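Putative C39-like peptidase (PDB 3ERV) is of unknown function but is a putative C39-like cysteine peptidase and so probably cleaves peptide bonds. Local coordinates at residues 29-34 / 189-194; 136-141 / 220-225. All blocks are in the same frame, centred on the assembly; numbering follows the deposited sequence.

How the interactions relate
From the N terminus, the chain gives 29-34 first and then 136-141. It returns with 189-194, which closes interaction 1 over 154 intervening residues. Segment 220-225 follows and closes interaction 2 over 78. The two loops cross, because their segments alternate. Interaction 1 joins two strands of the large antiparallel sheet that flank strand 177-185. Interaction 2 joins helix 132-140 to strand 220-223 of the same sheet. The two contacts touch through that helix: Val32 packs on Val139, and Val190 reaches Tyr136. Together they tie the first modelled residues, the helix and the C-terminal strand to one sheet.

Interaction 1 (29-34 / 189-194); sequences DEKVIL and SVYIRD
Ile33 and Tyr191 meet on the large antiparallel sheet, in a protein whose family belongs to the papain-like clan CA. Their strands, 32-33 and 189-193, are not neighbours. Each pairs with strand 177-185, which runs between them, and the touching parts point nearly the same way, 15° apart. The CA atoms of Ile33 and Tyr191 are 7.2 Å apart, so the two side chains can meet over the middle strand.

Ile33 touches with the end of its longer branch. CG1 stands anti to the backbone N (chi1 -177°), and CD1 comes to 3.5 Å from Tyr191 CB and 3.7 Å from Tyr191 CG. It therefore rests at the root of the tyrosine. Lys31 serves the other end. Its chain is extended and crosses the tyrosine at about a right angle. Lys31 CE lies 3.6 Å from Tyr191 OH and 3.8 Å from Tyr191 CZ. Both aliphatic groups lie on the same side of the ring plane, one near each end of the ring.

The polar end of the phenol has another partner: Tyr191 OH is hydrogen-bonded to Asp186 OD2. Arg193 comes near the first segment less closely, with NH2 4.4 Å from Leu34 O. That NH2 is hydrogen-bonded to Val37 O. Asp194, the next residue, bonds His178 NE2 through OD1. With Cys50 the pair is consistent with a cysteine peptidase triad.

The contact itself is van der Waals in kind. Lys31 lends its CE methylene, and its NZ stays 4.2 Å from Tyr191 OH, too far for a bond. Ile33 and Tyr191 supply the apolar part, while the polar need of the phenol oxygen is met by Asp186 and not by Lys31.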
loop_
_atom_site.group_PDB
_atom_site.type_symbol
_atom_site.label_atom_id
_atom_site.label_comp_id
_atom_site.label_asym_id
_atom_site.label_seq_id
_atom_site.Cartn_x
_atom_site.Cartn_y
_atom_site.Cartn_z
ATOM N N ASP A 29 -1.556 15.971 -23.905
ATOM C CA ASP A 29 -1.031 15.894 -22.489
ATOM C C ASP A 29 -0.429 14.519 -22.149
ATOM O O ASP A 29 -0.917 13.489 -22.628
ATOM C CB ASP A 29 -2.136 16.238 -21.487
ATOM C CG ASP A 29 -1.608 16.941 -20.242
ATOM O OD1 ASP A 29 -0.618 17.705 -20.354
ATOM O OD2 ASP A 29 -2.189 16.737 -19.151
ATOM N N GLU A 30 0.605 14.511 -21.301
ATOM C CA GLU A 30 1.396 13.299 -21.008
ATOM C C GLU A 30 0.634 12.158 -20.287
ATOM O O GLU A 30 0.286 12.260 -19.093
ATOM C CB GLU A 30 2.673 13.663 -20.234
ATOM N N LYS A 31 0.364 11.085 -21.033
ATOM C CA LYS A 31 -0.157 9.861 -20.441
ATOM C C LYS A 31 0.950 8.826 -20.192
ATOM O O LYS A 31 1.587 8.359 -21.134
ATOM C CB LYS A 31 -1.243 9.212 -21.302
ATOM C CG LYS A 31 -1.789 7.980 -20.615
ATOM C CD LYS A 31 -2.527 7.063 -21.560
ATOM C CE LYS A 31 -3.292 5.993 -20.770
ATOM N NZ LYS A 31 -3.864 4.958 -21.675
ATOM N N VAL A 32 1.149 8.455 -18.934
ATOM C CA VAL A 32 2.131 7.440 -18.619
ATOM C C VAL A 32 1.488 6.207 -17.981
ATOM O O VAL A 32 0.665 6.338 -17.071
ATOM C CB VAL A 32 3.210 8.003 -17.698
ATOM C CG1 VAL A 32 4.245 6.931 -17.380
ATOM C CG2 VAL A 32 3.858 9.173 -18.374
ATOM N N ILE A 33 1.852 5.020 -18.482
ATOM C CA ILE A 33 1.427 3.784 -17.837
ATOM C C ILE A 33 2.444 2.636 -17.940
ATOM O O ILE A 33 2.966 2.348 -19.018
ATOM C CB ILE A 33 0.075 3.298 -18.355
ATOM C CG1 ILE A 33 -0.333 2.040 -17.593
ATOM C CG2 ILE A 33 0.137 3.049 -19.872
ATOM C CD1 ILE A 33 -1.768 2.043 -17.225
ATOM N N LEU A 34 2.702 1.997 -16.794
ATOM C CA LEU A 34 3.620 0.876 -16.696
ATOM C C LEU A 34 2.744 -0.362 -16.756
ATOM O O LEU A 34 2.475 -1.037 -15.737
ATOM C CB LEU A 34 4.390 0.951 -15.366
ATOM C CG LEU A 34 5.221 2.218 -15.107
ATOM C CD1 LEU A 34 5.759 2.190 -13.698
ATOM C CD2 LEU A 34 6.396 2.401 -16.110
ATOM N N SER A 189 -7.039 10.971 -15.040
ATOM C CA SER A 189 -7.059 9.695 -14.274
ATOM C C SER A 189 -5.728 9.265 -13.647
ATOM O O SER A 189 -4.675 9.744 -14.029
ATOM C CB SER A 189 -7.568 8.555 -15.170
ATOM O OG SER A 189 -8.956 8.688 -15.425
ATOM N N VAL A 190 -5.791 8.357 -12.672
ATOM C CA VAL A 190 -4.627 7.515 -12.372
ATOM C C VAL A 190 -5.000 6.088 -12.713
ATOM O O VAL A 190 -6.193 5.753 -12.800
ATOM C CB VAL A 190 -4.124 7.571 -10.905
ATOM C CG1 VAL A 190 -3.626 8.972 -10.551
ATOM C CG2 VAL A 190 -5.175 7.078 -9.931
ATOM N N TYR A 191 -3.965 5.267 -12.919
ATOM C CA TYR A 191 -4.124 3.874 -13.293
ATOM C C TYR A 191 -3.465 3.000 -12.213
ATOM O O TYR A 191 -2.318 3.251 -11.816
ATOM C CB TYR A 191 -3.486 3.648 -14.674
ATOM C CG TYR A 191 -4.177 4.465 -15.744
ATOM C CD1 TYR A 191 -5.228 3.923 -16.483
ATOM C CD2 TYR A 191 -3.795 5.780 -16.002
ATOM C CE1 TYR A 191 -5.887 4.673 -17.454
ATOM C CE2 TYR A 191 -4.447 6.549 -16.973
ATOM C CZ TYR A 191 -5.489 5.987 -17.694
ATOM O OH TYR A 191 -6.138 6.726 -18.661
ATOM N N ILE A 192 -4.186 1.998 -11.719
ATOM C CA ILE A 192 -3.658 1.210 -10.621
ATOM C C ILE A 192 -3.746 -0.293 -10.863
ATOM O O ILE A 192 -4.494 -0.759 -11.740
ATOM C CB ILE A 192 -4.389 1.548 -9.306
ATOM C CG1 ILE A 192 -5.863 1.135 -9.415
ATOM C CG2 ILE A 192 -4.237 3.050 -8.964
ATOM C CD1 ILE A 192 -6.681 1.463 -8.194
ATOM N N ARG A 193 -2.967 -1.039 -10.071
ATOM C CA ARG A 193 -3.214 -2.472 -9.811
ATOM C C ARG A 193 -3.856 -2.583 -8.425
ATOM O O ARG A 193 -3.267 -2.183 -7.410
ATOM C CB ARG A 193 -1.903 -3.285 -9.845
ATOM C CG ARG A 193 -1.284 -3.414 -11.216
ATOM C CD ARG A 193 -1.800 -4.597 -12.025
ATOM N NE ARG A 193 -0.990 -4.634 -13.242
ATOM C CZ ARG A 193 -1.355 -4.165 -14.425
ATOM N NH1 ARG A 193 -2.592 -3.660 -14.589
ATOM N NH2 ARG A 193 -0.482 -4.221 -15.446
ATOM N N ASP A 194 -5.074 -3.105 -8.387
ATOM C CA ASP A 194 -5.811 -3.254 -7.146
ATOM C C ASP A 194 -5.973 -4.745 -6.820
ATOM O O ASP A 194 -6.702 -5.459 -7.539
ATOM C CB ASP A 194 -7.177 -2.601 -7.326
ATOM C CG ASP A 194 -7.977 -2.571 -6.055
ATOM O OD1 ASP A 194 -7.855 -3.506 -5.221
ATOM O OD2 ASP A 194 -8.720 -1.574 -5.899
#

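Interaction 2 (136-141 / 220-225); sequences YKSVKA and AISYVK
Ser138 and Ser222 face each other with matching torsions. Each OG lies anti to its own backbone N, at chi1 179° in Ser138 and -173° in Ser222. This turns both hydroxyls toward each other across the helix-strand interface, where Ser138 OG and Ser222 OG are 3.3 Å apart. Lys225 reaches the helix differently. Its chain is extended as far as CE and then bends at chi4 (57°), which turns NZ to the carbonyl oxygen of Ala141.

One water links the two segments. It donates to Ser138 OG at 2.9 Å and to Tyr223 O at 2.6 Å. The water thus spans from a helix side chain to the strand backbone, past Ser222. Each serine also has a partner in the turn that leads from the helix to strand 145-150. Ser138 OG bonds Gln143 O, and Ser222 OG bonds Pro144 O. The buried hydroxyl of Ser222 is thereby satisfied by a backbone carbonyl.

The contact belongs to the layer of helix 132-140 on the large antiparallel sheet. Strand 220-223 lies there between strands 124-126 and 145-150. Ser138 and Val139 both rest on Val145, and Val139 also reaches Leu182 and Tyr185 of strand 177-185. The serine pair and the water add a polar contact beside this packing of Val139.

Further along, at the surface, Lys225 NZ donates to Ala141 O. This bond is very short, at 2.5 Å, and its detail is doubtful. Ala141 N is itself bonded to Lys137 O at 2.7 Å, the last helical bond within the segment. Lys225 is exposed and also touches a crystal neighbour, so its pose may partly reflect the lattice.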
loop_
_atom_site.group_PDB
_atom_site.type_symbol
_atom_site.label_atom_id
_atom_site.label_comp_id
_atom_site.label_asym_id
_atom_site.label_seq_id
_atom_site.Cartn_x
_atom_site.Cartn_y
_atom_site.Cartn_z
ATOM N N TYR A 136 4.418 10.659 -9.302
ATOM C CA TYR A 136 4.282 10.645 -10.755
ATOM C C TYR A 136 5.659 10.639 -11.452
ATOM O O TYR A 136 5.837 10.004 -12.502
ATOM C CB TYR A 136 3.426 11.838 -11.227
ATOM C CG TYR A 136 1.998 11.824 -10.708
ATOM C CD1 TYR A 136 1.265 10.652 -10.679
ATOM C CD2 TYR A 136 1.371 13.002 -10.296
ATOM C CE1 TYR A 136 -0.039 10.627 -10.218
ATOM C CE2 TYR A 136 0.079 13.002 -9.857
ATOM C CZ TYR A 136 -0.633 11.814 -9.808
ATOM O OH TYR A 136 -1.936 11.806 -9.346
ATOM N N LYS A 137 6.629 11.341 -10.864
ATOM C CA LYS A 137 7.978 11.316 -11.387
ATOM C C LYS A 137 8.500 9.891 -11.337
ATOM O O LYS A 137 9.120 9.435 -12.297
ATOM C CB LYS A 137 8.905 12.211 -10.563
ATOM C CG LYS A 137 9.017 13.658 -11.088
ATOM C CD LYS A 137 9.660 14.601 -10.056
ATOM C CE LYS A 137 10.648 13.869 -9.129
ATOM N NZ LYS A 137 11.890 13.344 -9.797
ATOM N N SER A 138 8.278 9.213 -10.205
ATOM C CA SER A 138 8.711 7.812 -10.038
ATOM C C SER A 138 8.131 6.957 -11.161
ATOM O O SER A 138 8.848 6.219 -11.826
ATOM C CB SER A 138 8.266 7.234 -8.690
ATOM O OG SER A 138 8.684 5.863 -8.557
ATOM N N VAL A 139 6.824 7.070 -11.362
ATOM C CA VAL A 139 6.143 6.278 -12.371
ATOM C C VAL A 139 6.690 6.609 -13.756
ATOM O O VAL A 139 6.970 5.734 -14.587
ATOM C CB VAL A 139 4.636 6.574 -12.340
ATOM C CG1 VAL A 139 3.922 5.871 -13.523
ATOM C CG2 VAL A 139 4.045 6.194 -10.942
ATOM N N LYS A 140 6.860 7.897 -14.007
ATOM C CA LYS A 140 7.365 8.307 -15.303
ATOM C C LYS A 140 8.800 7.773 -15.445
ATOM O O LYS A 140 9.196 7.348 -16.522
ATOM C CB LYS A 140 7.337 9.834 -15.402
ATOM C CG LYS A 140 8.215 10.350 -16.489
ATOM C CD LYS A 140 7.390 10.728 -17.647
ATOM C CE LYS A 140 7.313 12.233 -17.656
ATOM N NZ LYS A 140 8.448 12.799 -18.462
ATOM N N ALA A 141 9.575 7.769 -14.359
ATOM C CA ALA A 141 10.926 7.198 -14.462
ATOM C C ALA A 141 10.895 5.660 -14.593
ATOM O O ALA A 141 11.924 5.023 -14.816
ATOM C CB ALA A 141 11.799 7.629 -13.298
ATOM N N ALA A 220 3.653 6.028 0.959
ATOM C CA ALA A 220 4.056 5.445 -0.337
ATOM C C ALA A 220 5.421 4.834 -0.308
ATOM O O ALA A 220 6.325 5.370 0.300
ATOM C CB ALA A 220 3.999 6.470 -1.431
ATOM N N ILE A 221 5.558 3.682 -0.959
ATOM C CA ILE A 221 6.827 2.952 -1.022
ATOM C C ILE A 221 7.169 2.716 -2.506
ATOM O O ILE A 221 6.308 2.342 -3.305
ATOM C CB ILE A 221 6.746 1.558 -0.343
ATOM C CG1 ILE A 221 6.390 1.637 1.151
ATOM C CG2 ILE A 221 8.021 0.719 -0.597
ATOM C CD1 ILE A 221 7.270 2.550 1.883
ATOM N N SER A 222 8.428 2.886 -2.866
ATOM C CA SER A 222 8.840 2.509 -4.213
ATOM C C SER A 222 10.274 1.990 -4.184
ATOM O O SER A 222 10.750 1.513 -3.137
ATOM C CB SER A 222 8.687 3.689 -5.196
ATOM O OG SER A 222 8.937 3.269 -6.545
ATOM N N TYR A 223 10.962 2.064 -5.317
ATOM C CA TYR A 223 12.377 1.759 -5.328
ATOM C C TYR A 223 13.022 2.605 -6.440
ATOM O O TYR A 223 12.327 3.220 -7.263
ATOM C CB TYR A 223 12.610 0.243 -5.556
ATOM C CG TYR A 223 12.049 -0.213 -6.912
ATOM C CD1 TYR A 223 12.876 -0.342 -8.036
ATOM C CD2 TYR A 223 10.673 -0.444 -7.080
ATOM C CE1 TYR A 223 12.346 -0.724 -9.282
ATOM C CE2 TYR A 223 10.136 -0.829 -8.302
ATOM C CZ TYR A 223 10.967 -0.973 -9.405
ATOM O OH TYR A 223 10.418 -1.358 -10.642
ATOM N N VAL A 224 14.352 2.625 -6.481
ATOM C CA VAL A 224 15.037 3.329 -7.556
ATOM C C VAL A 224 15.839 2.368 -8.461
ATOM O O VAL A 224 16.287 1.286 -8.026
ATOM C CB VAL A 224 15.913 4.490 -6.998
ATOM C CG1 VAL A 224 15.014 5.548 -6.347
ATOM C CG2 VAL A 224 16.935 3.962 -5.992
ATOM N N LYS A 225 16.006 2.755 -9.721
ATOM C CA LYS A 225 16.732 1.919 -10.705
ATOM C C LYS A 225 18.105 1.420 -10.261
ATOM O O LYS A 225 18.433 0.236 -10.437
ATOM C CB LYS A 225 16.900 2.670 -12.012
ATOM C CG LYS A 225 15.928 2.270 -13.067
ATOM C CD LYS A 225 16.221 3.058 -14.339
ATOM C CE LYS A 225 15.088 2.926 -15.357
ATOM N NZ LYS A 225 13.749 3.347 -14.827
HETATM O O HOH W 1 11.269 5.603 -7.318
#